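PDB 5Z6P: B-agarase from Agarivorans gilvus, which hydrolyses agarose, probably at its beta-linkages, as a glycoside hydrolase of family 50. Local coordinates for residues G667-G672 with R698-V703; Q85-S90 with S183-I188; D443-P448 with T498-G503. All coordinates share one frame; numbering follows the deposited sequence.

How the contacts relate
Contacts 1 and 3 belong to the part of the chain that probably forms the family's catalytic barrel. Contact 2 lies in the CBM-like domain, with its centre about 38 Å from that of contact 1 and about 57 Å from that of contact 3. Contact 1 is fully buried and almost purely aromatic, joining a strand end to a helix. Contact 3 is also largely buried, but its loop has an exposed side with a water bridge. Contact 2 is partly buried and the only one with hydrogen bonds directly between its two segments. Strand 299-305 borders both contacts 1 and 3, though the two do not touch.

Contact 1: residues G667-G672 with R698-V703; sequences GEFHFG and RYMQTV
The ring of F669 overlaps one face of the Y699 ring in an offset stack. The ring centroids are 3.9 Å apart and the planes are within 8° of parallel. Over the centre of the tyrosine ring sits F669 CD2. In return, Y699 CD1 sits over the centre of the phenylalanine ring. The overlap reaches back to the root of the side chain, where F669 CB is 3.4 Å from Y699 CZ. The hydroxyl end of the tyrosine therefore lies beside the base of the phenylalanine, with Y699 OH 3.5 Å from F669 CB. F669 holds CG between its backbone N and carbonyl carbon (chi1 71°), which lays the ring against the Y699 side chain. Y699 reaches out to meet it with CG trans to the backbone N.

M700, the next residue on the helix, adds a Met-aromatic contact. Its SD is 3.8 Å from F669 CZ, and it approaches the ring obliquely, 55° off the normal. F671 closes the other end of the patch. Its CE2 lies 3.7 Å from Y699 CB, which meets the F671 ring at its edge. The same CE2 also lies at the edge of F669, in the plane of that ring.

No hydrogen bond joins the two segments. The buried phenol of Y699 is satisfied by a bond to Y644 O. The stack thus fixes the tilt of the tyrosine, and Y644 fixes its end.

The contact lies where strand 664-668 runs out into a loop, and it ties this strand end to helix 689-704. Y714, at the end of strand 709-714, meets F669 edge-to-face. M700 rests on A712 of that strand and on T303 of strand 299-305, so the helix packs against these two strands of the sheet.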
ATOM      1  N   GLY A 667      -9.200  -3.373  -1.720  1.00 13.47           N
ATOM      2  CA  GLY A 667      -9.035  -3.234  -0.283  1.00 14.37           C
ATOM      3  C   GLY A 667      -8.319  -1.965   0.157  1.00 15.07           C
ATOM      4  O   GLY A 667      -8.541  -1.483   1.253  1.00 12.91           O
ATOM      5  N   GLU A 668      -7.458  -1.445  -0.712  1.00 12.13           N
ATOM      6  CA  GLU A 668      -6.601  -0.309  -0.427  1.00 14.23           C
ATOM      7  C   GLU A 668      -6.192   0.419  -1.701  1.00 14.53           C
ATOM      8  O   GLU A 668      -5.891  -0.205  -2.709  1.00 11.44           O
ATOM      9  CB  GLU A 668      -5.328  -0.747   0.296  1.00 12.27           C
ATOM     10  CG  GLU A 668      -5.529  -1.353   1.673  1.00 14.76           C
ATOM     11  CD  GLU A 668      -4.255  -1.942   2.240  1.00 14.56           C
ATOM     12  OE1 GLU A 668      -3.173  -1.484   1.857  1.00 17.11           O
ATOM     13  OE2 GLU A 668      -4.353  -2.873   3.049  1.00 16.41           O
ATOM     14  N   PHE A 669      -6.156   1.747  -1.612  1.00 14.03           N
ATOM     15  CA  PHE A 669      -5.518   2.615  -2.602  1.00 12.02           C
ATOM     16  C   PHE A 669      -5.362   3.984  -1.957  1.00 13.27           C
ATOM     17  O   PHE A 669      -6.059   4.294  -0.997  1.00 13.31           O
ATOM     18  CB  PHE A 669      -6.332   2.724  -3.902  1.00 13.47           C
ATOM     19  CG  PHE A 669      -7.599   3.518  -3.777  1.00 12.99           C
ATOM     20  CD1 PHE A 669      -8.731   2.967  -3.213  1.00 13.37           C
ATOM     21  CD2 PHE A 669      -7.672   4.810  -4.274  1.00 15.49           C
ATOM     22  CE1 PHE A 669      -9.907   3.697  -3.108  1.00 13.70           C
ATOM     23  CE2 PHE A 669      -8.832   5.556  -4.178  1.00 13.57           C
ATOM     24  CZ  PHE A 669      -9.957   5.007  -3.593  1.00 16.04           C
ATOM     25  N   HIS A 670      -4.467   4.807  -2.480  1.00 13.61           N
ATOM     26  CA  HIS A 670      -4.437   6.181  -2.001  1.00 15.57           C
ATOM     27  C   HIS A 670      -3.725   7.149  -2.907  1.00 13.91           C
ATOM     28  O   HIS A 670      -3.115   6.773  -3.906  1.00 15.00           O
ATOM     29  CB  HIS A 670      -3.827   6.254  -0.577  1.00 13.34           C
ATOM     30  CG  HIS A 670      -2.377   5.882  -0.482  1.00 14.03           C
ATOM     31  ND1 HIS A 670      -1.867   5.162   0.577  1.00 13.03           N
ATOM     32  CD2 HIS A 670      -1.324   6.171  -1.280  1.00 13.74           C
ATOM     33  CE1 HIS A 670      -0.566   5.004   0.412  1.00 14.11           C
ATOM     34  NE2 HIS A 670      -0.210   5.618  -0.699  1.00 14.50           N
ATOM     35  N   PHE A 671      -3.811   8.413  -2.513  1.00 14.23           N
ATOM     36  CA  PHE A 671      -3.102   9.496  -3.165  1.00 14.82           C
ATOM     37  C   PHE A 671      -2.576  10.496  -2.120  1.00 14.91           C
ATOM     38  O   PHE A 671      -3.322  10.943  -1.258  1.00 15.28           O
ATOM     39  CB  PHE A 671      -4.033  10.183  -4.174  1.00 14.82           C
ATOM     40  CG  PHE A 671      -4.505   9.266  -5.252  1.00 15.17           C
ATOM     41  CD1 PHE A 671      -3.668   8.917  -6.289  1.00 14.06           C
ATOM     42  CD2 PHE A 671      -5.776   8.713  -5.209  1.00 15.57           C
ATOM     43  CE1 PHE A 671      -4.103   8.057  -7.269  1.00 14.64           C
ATOM     44  CE2 PHE A 671      -6.201   7.855  -6.191  1.00 14.07           C
ATOM     45  CZ  PHE A 671      -5.369   7.529  -7.217  1.00 11.74           C
ATOM     46  N   GLY A 672      -1.285  10.808  -2.188  1.00 13.60           N
ATOM     47  CA  GLY A 672      -0.705  11.817  -1.331  1.00 16.36           C
ATOM     48  C   GLY A 672       0.035  12.949  -2.030  1.00 17.22           C
ATOM     49  O   GLY A 672       0.304  12.894  -3.230  1.00 16.71           O
ATOM     50  N   ARG A 698     -10.734  10.028 -10.148  1.00 15.71           N
ATOM     51  CA  ARG A 698     -10.337   9.287 -11.334  1.00 17.27           C
ATOM     52  C   ARG A 698     -10.184   7.790 -11.032  1.00 15.79           C
ATOM     53  O   ARG A 698     -10.628   6.943 -11.805  1.00 16.39           O
ATOM     54  CB  ARG A 698      -9.037   9.839 -11.910  1.00 15.50           C
ATOM     55  CG  ARG A 698      -9.193  11.122 -12.730  1.00 18.78           C
ATOM     56  CD  ARG A 698      -7.855  11.506 -13.376  1.00 18.87           C
ATOM     57  NE  ARG A 698      -7.532  12.896 -13.099  1.00 28.23           N
ATOM     58  CZ  ARG A 698      -6.335  13.335 -12.748  1.00 21.69           C
ATOM     59  NH1 ARG A 698      -5.311  12.502 -12.643  1.00 27.51           N
ATOM     60  NH2 ARG A 698      -6.164  14.615 -12.508  1.00 29.01           N
ATOM     61  N   TYR A 699      -9.559   7.475  -9.904  1.00 15.00           N
ATOM     62  CA  TYR A 699      -9.448   6.090  -9.466  1.00 14.88           C
ATOM     63  C   TYR A 699     -10.828   5.490  -9.350  1.00 13.81           C
ATOM     64  O   TYR A 699     -11.097   4.462  -9.940  1.00 17.57           O
ATOM     65  CB  TYR A 699      -8.709   5.971  -8.127  1.00 13.58           C
ATOM     66  CG  TYR A 699      -8.339   4.531  -7.725  1.00 14.19           C
ATOM     67  CD1 TYR A 699      -9.293   3.633  -7.255  1.00 13.16           C
ATOM     68  CD2 TYR A 699      -7.022   4.095  -7.793  1.00 13.43           C
ATOM     69  CE1 TYR A 699      -8.928   2.313  -6.867  1.00 14.92           C
ATOM     70  CE2 TYR A 699      -6.659   2.784  -7.423  1.00 13.73           C
ATOM     71  CZ  TYR A 699      -7.603   1.910  -6.964  1.00 12.29           C
ATOM     72  OH  TYR A 699      -7.202   0.638  -6.602  1.00 12.08           O
ATOM     73  N   MET A 700     -11.714   6.138  -8.616  1.00 12.35           N
ATOM     74  CA  MET A 700     -13.004   5.533  -8.333  1.00 14.00           C
ATOM     75  C   MET A 700     -13.874   5.281  -9.560  1.00 16.08           C
ATOM     76  O   MET A 700     -14.588   4.282  -9.599  1.00 16.49           O
ATOM     77  CB  MET A 700     -13.768   6.370  -7.335  1.00 14.28           C
ATOM     78  CG  MET A 700     -13.217   6.234  -5.935  1.00 13.48           C
ATOM     79  SD  MET A 700     -13.205   4.521  -5.405  1.00 19.27           S
ATOM     80  CE  MET A 700     -14.963   4.190  -5.445  1.00 17.75           C
ATOM     81  N   GLN A 701     -13.812   6.171 -10.550  1.00 16.37           N
ATOM     82  CA  GLN A 701     -14.623   6.042 -11.760  1.00 15.05           C
ATOM     83  C   GLN A 701     -14.316   4.714 -12.415  1.00 16.16           C
ATOM     84  O   GLN A 701     -15.179   3.984 -12.894  1.00 17.23           O
ATOM     85  CB  GLN A 701     -14.321   7.181 -12.741  1.00 17.03           C
ATOM     86  CG  GLN A 701     -14.709   8.556 -12.270  1.00 16.59           C
ATOM     87  CD  GLN A 701     -14.270   9.655 -13.228  1.00 19.96           C
ATOM     88  OE1 GLN A 701     -13.308   9.501 -13.975  1.00 22.41           O
ATOM     89  NE2 GLN A 701     -14.969  10.782 -13.192  1.00 20.73           N
ATOM     90  N   THR A 702     -13.027   4.446 -12.412  1.00 14.54           N
ATOM     91  CA  THR A 702     -12.420   3.275 -12.961  1.00 16.53           C
ATOM     92  C   THR A 702     -12.918   1.963 -12.297  1.00 21.74           C
ATOM     93  O   THR A 702     -13.085   0.923 -12.957  1.00 21.39           O
ATOM     94  CB  THR A 702     -10.903   3.500 -12.848  1.00 20.04           C
ATOM     95  OG1 THR A 702     -10.303   3.685 -14.138  1.00 25.56           O
ATOM     96  CG2 THR A 702     -10.263   2.518 -12.036  1.00 12.54           C
ATOM     97  N   VAL A 703     -13.234   2.029 -11.012  1.00 19.41           N
ATOM     98  CA  VAL A 703     -13.735   0.854 -10.304  1.00 15.95           C
ATOM     99  C   VAL A 703     -15.235   0.724 -10.534  1.00 15.85           C
ATOM    100  O   VAL A 703     -15.738  -0.373 -10.782  1.00 15.70           O
ATOM    101  CB  VAL A 703     -13.425   0.926  -8.798  1.00 16.76           C
ATOM    102  CG1 VAL A 703     -13.964  -0.306  -8.063  1.00 14.49           C
ATOM    103  CG2 VAL A 703     -11.909   1.092  -8.572  1.00 14.90           C
TER

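Contact 2: residues Q85-S90 with S183-I188; sequences QNWDWS and SAISKI
A single antiparallel bridge between W87 and I185 joins a loop to the start of strand 185-193 in the CBM-like domain. The two residues form a hydrogen-bonded pair. W87 N donates to I185 O at 2.9 Å, and I185 N returns a nearly straight bond (170°) to W87 O at 3.0 Å. Just beyond the bridge, S186 and K187 form a classic beta bulge opposite F116.

Two isoleucines meet the tryptophans beside this bridge. I185 CD1 reaches W89 CE3 at 3.5 Å, while I185 CG2 meets W87 CE3 at the edge of that ring, 3.8 Å away. Further along the strand, I188 CD1 comes obliquely to W87 CZ3 at 3.8 Å. The indole of W89 also places CZ2 over the outer part of one face of W87.

At the loop end, D88 turns its carboxylate toward S183, with OD1 3.2 Å from S183 CA. S90 OG gives OD1 a hydrogen bond of 2.8 Å on its syn lone pair, which helps hold the carboxylate there.

The chemistry is thus divided. Two backbone bonds set the register, and indole-isoleucine packing fills one side of the join, while the bond from S90 OG to D88 OD1 ties the two loop residues together next to S183.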
ATOM      1  N   GLN A  85      29.770   1.554 -21.847  1.00 43.68           N
ATOM      2  CA  GLN A  85      30.570   1.008 -20.764  1.00 46.20           C
ATOM      3  C   GLN A  85      30.059   1.595 -19.450  1.00 43.77           C
ATOM      4  O   GLN A  85      29.821   2.799 -19.367  1.00 41.83           O
ATOM      5  CB  GLN A  85      32.052   1.330 -20.967  1.00 44.27           C
ATOM      6  CG  GLN A  85      32.668   0.729 -22.237  1.00 52.30           C
ATOM      7  CD  GLN A  85      32.759  -0.791 -22.213  1.00 54.34           C
ATOM      8  OE1 GLN A  85      31.909  -1.486 -22.767  1.00 59.62           O
ATOM      9  NE2 GLN A  85      33.806  -1.310 -21.585  1.00 57.35           N
ATOM     10  N   ASN A  86      29.882   0.745 -18.442  1.00 38.07           N
ATOM     11  CA  ASN A  86      29.363   1.153 -17.138  1.00 38.08           C
ATOM     12  C   ASN A  86      29.955   2.453 -16.625  1.00 37.97           C
ATOM     13  O   ASN A  86      31.137   2.726 -16.825  1.00 39.56           O
ATOM     14  CB  ASN A  86      29.617   0.062 -16.099  1.00 36.61           C
ATOM     15  CG  ASN A  86      28.715  -1.135 -16.277  1.00 40.40           C
ATOM     16  OD1 ASN A  86      27.759  -1.099 -17.049  1.00 39.65           O
ATOM     17  ND2 ASN A  86      29.013  -2.210 -15.560  1.00 41.89           N
ATOM     18  N   TRP A  87      29.125   3.260 -15.976  1.00 36.53           N
ATOM     19  CA  TRP A  87      29.600   4.471 -15.324  1.00 33.55           C
ATOM     20  C   TRP A  87      30.322   4.123 -14.036  1.00 35.39           C
ATOM     21  O   TRP A  87      29.865   3.267 -13.287  1.00 36.45           O
ATOM     22  CB  TRP A  87      28.446   5.419 -15.001  1.00 33.30           C
ATOM     23  CG  TRP A  87      27.887   6.200 -16.146  1.00 36.17           C
ATOM     24  CD1 TRP A  87      28.569   6.999 -17.004  1.00 32.57           C
ATOM     25  CD2 TRP A  87      26.507   6.293 -16.519  1.00 33.81           C
ATOM     26  NE1 TRP A  87      27.708   7.569 -17.904  1.00 36.03           N
ATOM     27  CE2 TRP A  87      26.431   7.155 -17.622  1.00 33.25           C
ATOM     28  CE3 TRP A  87      25.328   5.727 -16.026  1.00 32.84           C
ATOM     29  CZ2 TRP A  87      25.229   7.461 -18.247  1.00 35.65           C
ATOM     30  CZ3 TRP A  87      24.135   6.032 -16.649  1.00 34.07           C
ATOM     31  CH2 TRP A  87      24.094   6.888 -17.746  1.00 32.44           C
ATOM     32  N   ASP A  88      31.446   4.787 -13.786  1.00 40.01           N
ATOM     33  CA  ASP A  88      32.120   4.714 -12.501  1.00 36.56           C
ATOM     34  C   ASP A  88      31.929   6.051 -11.815  1.00 39.00           C
ATOM     35  O   ASP A  88      32.558   7.039 -12.189  1.00 36.92           O
ATOM     36  CB  ASP A  88      33.610   4.392 -12.653  1.00 39.20           C
ATOM     37  CG  ASP A  88      34.325   4.260 -11.306  1.00 44.13           C
ATOM     38  OD1 ASP A  88      33.645   4.110 -10.271  1.00 45.20           O
ATOM     39  OD2 ASP A  88      35.573   4.306 -11.275  1.00 48.30           O
ATOM     40  N   TRP A  89      31.043   6.080 -10.825  1.00 35.69           N
ATOM     41  CA  TRP A  89      30.698   7.315 -10.133  1.00 34.62           C
ATOM     42  C   TRP A  89      31.092   7.281  -8.654  1.00 37.70           C
ATOM     43  O   TRP A  89      30.636   8.111  -7.865  1.00 36.08           O
ATOM     44  CB  TRP A  89      29.194   7.589 -10.264  1.00 33.76           C
ATOM     45  CG  TRP A  89      28.768   8.002 -11.643  1.00 33.42           C
ATOM     46  CD1 TRP A  89      29.578   8.326 -12.681  1.00 33.93           C
ATOM     47  CD2 TRP A  89      27.424   8.134 -12.129  1.00 34.37           C
ATOM     48  NE1 TRP A  89      28.830   8.653 -13.784  1.00 34.35           N
ATOM     49  CE2 TRP A  89      27.504   8.537 -13.471  1.00 30.39           C
ATOM     50  CE3 TRP A  89      26.164   7.948 -11.558  1.00 31.22           C
ATOM     51  CZ2 TRP A  89      26.376   8.757 -14.252  1.00 34.29           C
ATOM     52  CZ3 TRP A  89      25.049   8.162 -12.335  1.00 31.18           C
ATOM     53  CH2 TRP A  89      25.162   8.566 -13.667  1.00 30.22           C
ATOM     54  N   SER A  90      31.944   6.327  -8.287  1.00 39.16           N
ATOM     55  CA  SER A  90      32.327   6.115  -6.888  1.00 36.89           C
ATOM     56  C   SER A  90      33.455   7.041  -6.428  1.00 39.18           C
ATOM     57  O   SER A  90      33.847   7.026  -5.265  1.00 41.52           O
ATOM     58  CB  SER A  90      32.744   4.659  -6.672  1.00 39.66           C
ATOM     59  OG  SER A  90      33.828   4.312  -7.516  1.00 36.94           O
ATOM     60  N   SER A 183      30.442   2.008  -8.634  1.00 35.61           N
ATOM     61  CA  SER A 183      31.603   1.841  -9.492  1.00 36.80           C
ATOM     62  C   SER A 183      31.217   1.206 -10.824  1.00 36.89           C
ATOM     63  O   SER A 183      31.992   1.213 -11.773  1.00 39.64           O
ATOM     64  CB  SER A 183      32.659   0.985  -8.790  1.00 34.04           C
ATOM     65  OG  SER A 183      32.152  -0.317  -8.517  1.00 33.91           O
ATOM     66  N   ALA A 184      30.017   0.645 -10.877  1.00 35.57           N
ATOM     67  CA  ALA A 184      29.557  -0.079 -12.055  1.00 38.23           C
ATOM     68  C   ALA A 184      28.062   0.128 -12.275  1.00 33.66           C
ATOM     69  O   ALA A 184      27.263  -0.790 -12.105  1.00 34.49           O
ATOM     70  CB  ALA A 184      29.874  -1.559 -11.925  1.00 39.70           C
ATOM     71  N   ILE A 185      27.698   1.347 -12.656  1.00 34.71           N
ATOM     72  CA  ILE A 185      26.306   1.698 -12.917  1.00 34.26           C
ATOM     73  C   ILE A 185      25.982   1.461 -14.395  1.00 33.55           C
ATOM     74  O   ILE A 185      26.601   2.054 -15.271  1.00 32.59           O
ATOM     75  CB  ILE A 185      26.034   3.155 -12.516  1.00 34.48           C
ATOM     76  CG1 ILE A 185      26.247   3.306 -11.001  1.00 35.38           C
ATOM     77  CG2 ILE A 185      24.636   3.573 -12.932  1.00 26.89           C
ATOM     78  CD1 ILE A 185      25.998   4.676 -10.461  1.00 31.55           C
ATOM     79  N   SER A 186      25.025   0.576 -14.661  1.00 31.93           N
ATOM     80  CA  SER A 186      24.794   0.087 -16.017  1.00 34.71           C
ATOM     81  C   SER A 186      23.549   0.642 -16.726  1.00 34.05           C
ATOM     82  O   SER A 186      23.456   0.568 -17.944  1.00 35.30           O
ATOM     83  CB  SER A 186      24.712  -1.441 -16.003  1.00 36.55           C
ATOM     84  OG  SER A 186      23.626  -1.886 -15.216  1.00 35.22           O
ATOM     85  N   LYS A 187      22.601   1.192 -15.982  1.00 29.07           N
ATOM     86  CA  LYS A 187      21.363   1.660 -16.592  1.00 27.93           C
ATOM     87  C   LYS A 187      20.572   2.584 -15.674  1.00 28.85           C
ATOM     88  O   LYS A 187      20.526   2.376 -14.469  1.00 28.60           O
ATOM     89  CB  LYS A 187      20.483   0.471 -16.982  1.00 28.50           C
ATOM     90  CG  LYS A 187      19.156   0.860 -17.608  1.00 33.33           C
ATOM     91  CD  LYS A 187      18.124  -0.260 -17.525  1.00 37.39           C
ATOM     92  CE  LYS A 187      18.385  -1.352 -18.541  1.00 39.82           C
ATOM     93  NZ  LYS A 187      17.301  -2.379 -18.496  1.00 44.82           N
ATOM     94  N   ILE A 188      19.946   3.601 -16.254  1.00 23.10           N
ATOM     95  CA  ILE A 188      18.954   4.382 -15.547  1.00 23.21           C
ATOM     96  C   ILE A 188      17.622   4.292 -16.285  1.00 25.78           C
ATOM     97  O   ILE A 188      17.578   4.421 -17.504  1.00 26.15           O
ATOM     98  CB  ILE A 188      19.389   5.843 -15.403  1.00 22.66           C
ATOM     99  CG1 ILE A 188      20.636   5.920 -14.517  1.00 23.62           C
ATOM    100  CG2 ILE A 188      18.269   6.668 -14.811  1.00 23.35           C
ATOM    101  CD1 ILE A 188      21.307   7.264 -14.493  1.00 22.71           C
TER

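Contact 3: residues D443-P448 with T498-G503; sequences DNQRIP and TPWCVG
W500 turns its indole toward the loop with CG opposite the carbonyl carbon (chi1 -73°) and the ring set across the side chain (chi2 97°). Q445 has an uncommon positive phi of 53°, and its backbone lies over one face of that ring. Q445 CA stands 3.8 Å from the centroid of the five-membered ring of W500, a CH-pi contact. R446 N still lies over the face, and R446 C is 3.5 Å from W500 CZ3 as the chain passes toward the edge. P448 follows with CD 3.7 Å from the same W500 CZ3. Beyond the indole, P448 CB packs on V502 CG2 at 3.6 Å, beside the parallel pairing of strands 449-453 and 501-506.

N444 OD1 accepts a bond from R446 N (2.7 Å, from above the carbonyl plane), which closes an Asx turn. It takes another from I447 N (2.9 Å, on a lone pair), which completes an Asx motif. N444 ND2 donates to I447 O. At the exposed side, one water lies 2.8 Å from Q445 NE2, whose bond it accepts, and 2.6 Å from T498 OG1.

No direct hydrogen bond crosses between the segments. The loop backbone covers one face of the indole and P448 borders its edge. The N444 bonds shape the loop, and the water between Q445 NE2 and T498 OG1 is the polar bridge, so the join itself rests mainly on shape and dispersion.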
ATOM      1  N   ASP A 443     -21.348  -2.154  16.663  1.00 25.72           N
ATOM      2  CA  ASP A 443     -22.775  -2.104  17.005  1.00 27.35           C
ATOM      3  C   ASP A 443     -23.415  -0.742  16.706  1.00 26.51           C
ATOM      4  O   ASP A 443     -24.389  -0.358  17.352  1.00 32.12           O
ATOM      5  CB  ASP A 443     -23.005  -2.480  18.483  1.00 26.21           C
ATOM      6  CG  ASP A 443     -22.374  -1.499  19.464  1.00 32.95           C
ATOM      7  OD1 ASP A 443     -21.962  -0.388  19.068  1.00 37.62           O
ATOM      8  OD2 ASP A 443     -22.300  -1.839  20.660  1.00 40.83           O
ATOM      9  N   ASN A 444     -22.887  -0.025  15.723  1.00 23.35           N
ATOM     10  CA  ASN A 444     -23.275   1.370  15.535  1.00 24.63           C
ATOM     11  C   ASN A 444     -24.658   1.512  14.907  1.00 27.18           C
ATOM     12  O   ASN A 444     -25.350   2.503  15.152  1.00 28.08           O
ATOM     13  CB  ASN A 444     -22.232   2.113  14.702  1.00 16.06           C
ATOM     14  CG  ASN A 444     -22.364   1.856  13.212  1.00 23.66           C
ATOM     15  OD1 ASN A 444     -23.210   2.452  12.541  1.00 27.38           O
ATOM     16  ND2 ASN A 444     -21.508   0.983  12.676  1.00 22.29           N
ATOM     17  N   GLN A 445     -25.045   0.523  14.102  1.00 21.75           N
ATOM     18  CA  GLN A 445     -26.370   0.464  13.483  1.00 22.39           C
ATOM     19  C   GLN A 445     -26.770   1.724  12.701  1.00 23.34           C
ATOM     20  O   GLN A 445     -27.923   2.119  12.696  1.00 25.11           O
ATOM     21  CB  GLN A 445     -27.423   0.153  14.554  1.00 26.47           C
ATOM     22  CG  GLN A 445     -26.995  -0.990  15.481  1.00 26.33           C
ATOM     23  CD  GLN A 445     -28.146  -1.848  15.956  1.00 29.88           C
ATOM     24  OE1 GLN A 445     -29.172  -1.345  16.391  1.00 31.47           O
ATOM     25  NE2 GLN A 445     -27.975  -3.165  15.867  1.00 36.32           N
ATOM     26  N   ARG A 446     -25.809   2.339  12.028  1.00 21.51           N
ATOM     27  CA  ARG A 446     -26.091   3.463  11.154  1.00 21.80           C
ATOM     28  C   ARG A 446     -25.347   3.310   9.820  1.00 22.77           C
ATOM     29  O   ARG A 446     -25.766   3.841   8.794  1.00 19.83           O
ATOM     30  CB  ARG A 446     -25.704   4.777  11.831  1.00 22.82           C
ATOM     31  CG  ARG A 446     -26.547   5.171  13.046  1.00 27.41           C
ATOM     32  CD  ARG A 446     -25.922   6.387  13.767  1.00 27.11           C
ATOM     33  NE  ARG A 446     -25.787   7.529  12.872  1.00 24.11           N
ATOM     34  CZ  ARG A 446     -24.856   8.471  12.979  1.00 23.56           C
ATOM     35  NH1 ARG A 446     -23.941   8.417  13.939  1.00 25.45           N
ATOM     36  NH2 ARG A 446     -24.827   9.463  12.106  1.00 25.73           N
ATOM     37  N   ILE A 447     -24.240   2.573   9.845  1.00 22.06           N
ATOM     38  CA  ILE A 447     -23.429   2.367   8.650  1.00 20.48           C
ATOM     39  C   ILE A 447     -22.794   0.971   8.646  1.00 17.33           C
ATOM     40  O   ILE A 447     -22.277   0.537   9.662  1.00 19.91           O
ATOM     41  CB  ILE A 447     -22.325   3.458   8.539  1.00 19.30           C
ATOM     42  CG1 ILE A 447     -21.532   3.295   7.244  1.00 18.88           C
ATOM     43  CG2 ILE A 447     -21.416   3.460   9.781  1.00 18.07           C
ATOM     44  CD1 ILE A 447     -20.747   4.533   6.838  1.00 17.13           C
ATOM     45  N   PRO A 448     -22.867   0.253   7.503  1.00 18.45           N
ATOM     46  CA  PRO A 448     -22.252  -1.077   7.408  1.00 17.08           C
ATOM     47  C   PRO A 448     -20.736  -1.019   7.609  1.00 19.49           C
ATOM     48  O   PRO A 448     -20.127   0.033   7.425  1.00 17.00           O
ATOM     49  CB  PRO A 448     -22.589  -1.527   5.996  1.00 16.53           C
ATOM     50  CG  PRO A 448     -23.808  -0.705   5.608  1.00 18.53           C
ATOM     51  CD  PRO A 448     -23.606   0.607   6.279  1.00 17.67           C
ATOM     52  N   THR A 498     -24.144  -9.671  13.413  1.00 21.22           N
ATOM     53  CA  THR A 498     -24.942  -8.545  12.906  1.00 20.05           C
ATOM     54  C   THR A 498     -24.978  -8.468  11.372  1.00 24.03           C
ATOM     55  O   THR A 498     -23.971  -8.636  10.703  1.00 19.92           O
ATOM     56  CB  THR A 498     -24.450  -7.165  13.469  1.00 21.03           C
ATOM     57  OG1 THR A 498     -25.362  -6.135  13.064  1.00 22.36           O
ATOM     58  CG2 THR A 498     -23.058  -6.804  12.980  1.00 16.97           C
ATOM     59  N   PRO A 499     -26.162  -8.196  10.807  1.00 22.48           N
ATOM     60  CA  PRO A 499     -26.284  -8.024   9.358  1.00 19.12           C
ATOM     61  C   PRO A 499     -25.567  -6.772   8.852  1.00 19.36           C
ATOM     62  O   PRO A 499     -25.347  -6.658   7.656  1.00 17.79           O
ATOM     63  CB  PRO A 499     -27.793  -7.911   9.142  1.00 18.64           C
ATOM     64  CG  PRO A 499     -28.292  -7.396  10.439  1.00 24.00           C
ATOM     65  CD  PRO A 499     -27.458  -8.058  11.487  1.00 19.73           C
ATOM     66  N   TRP A 500     -25.200  -5.868   9.754  1.00 19.03           N
ATOM     67  CA  TRP A 500     -24.443  -4.670   9.389  1.00 20.51           C
ATOM     68  C   TRP A 500     -23.003  -4.981   8.964  1.00 19.24           C
ATOM     69  O   TRP A 500     -22.316  -4.123   8.416  1.00 18.65           O
ATOM     70  CB  TRP A 500     -24.408  -3.673  10.558  1.00 22.41           C
ATOM     71  CG  TRP A 500     -25.708  -2.952  10.809  1.00 20.91           C
ATOM     72  CD1 TRP A 500     -26.664  -3.284  11.719  1.00 22.75           C
ATOM     73  CD2 TRP A 500     -26.176  -1.776  10.146  1.00 17.70           C
ATOM     74  NE1 TRP A 500     -27.702  -2.387  11.664  1.00 25.11           N
ATOM     75  CE2 TRP A 500     -27.425  -1.450  10.708  1.00 22.68           C
ATOM     76  CE3 TRP A 500     -25.664  -0.967   9.132  1.00 19.20           C
ATOM     77  CZ2 TRP A 500     -28.171  -0.342  10.286  1.00 21.39           C
ATOM     78  CZ3 TRP A 500     -26.407   0.130   8.714  1.00 18.91           C
ATOM     79  CH2 TRP A 500     -27.643   0.434   9.296  1.00 18.25           C
ATOM     80  N   CYS A 501     -22.535  -6.198   9.239  1.00 20.61           N
ATOM     81  CA  CYS A 501     -21.209  -6.603   8.782  1.00 17.73           C
ATOM     82  C   CYS A 501     -21.272  -7.063   7.346  1.00 17.27           C
ATOM     83  O   CYS A 501     -21.847  -8.099   7.067  1.00 19.58           O
ATOM     84  CB  CYS A 501     -20.623  -7.730   9.641  1.00 15.72           C
ATOM     85  SG  CYS A 501     -18.983  -8.237   9.052  1.00 16.98           S
ATOM     86  N   VAL A 502     -20.662  -6.311   6.443  1.00 19.23           N
ATOM     87  CA  VAL A 502     -20.740  -6.634   5.026  1.00 16.76           C
ATOM     88  C   VAL A 502     -20.007  -7.930   4.708  1.00 18.63           C
ATOM     89  O   VAL A 502     -20.501  -8.764   3.950  1.00 15.84           O
ATOM     90  CB  VAL A 502     -20.157  -5.513   4.143  1.00 15.86           C
ATOM     91  CG1 VAL A 502     -20.217  -5.931   2.700  1.00 15.34           C
ATOM     92  CG2 VAL A 502     -20.942  -4.212   4.349  1.00 16.25           C
ATOM     93  N   GLY A 503     -18.828  -8.085   5.304  1.00 12.94           N
ATOM     94  CA  GLY A 503     -18.015  -9.258   5.072  1.00 16.36           C
ATOM     95  C   GLY A 503     -16.756  -9.261   5.916  1.00 14.31           C
ATOM     96  O   GLY A 503     -16.453  -8.296   6.598  1.00 13.57           O
TER
HETATM   97  O   HOH W   1     -25.677  -4.437  15.021  1.00 34.12           O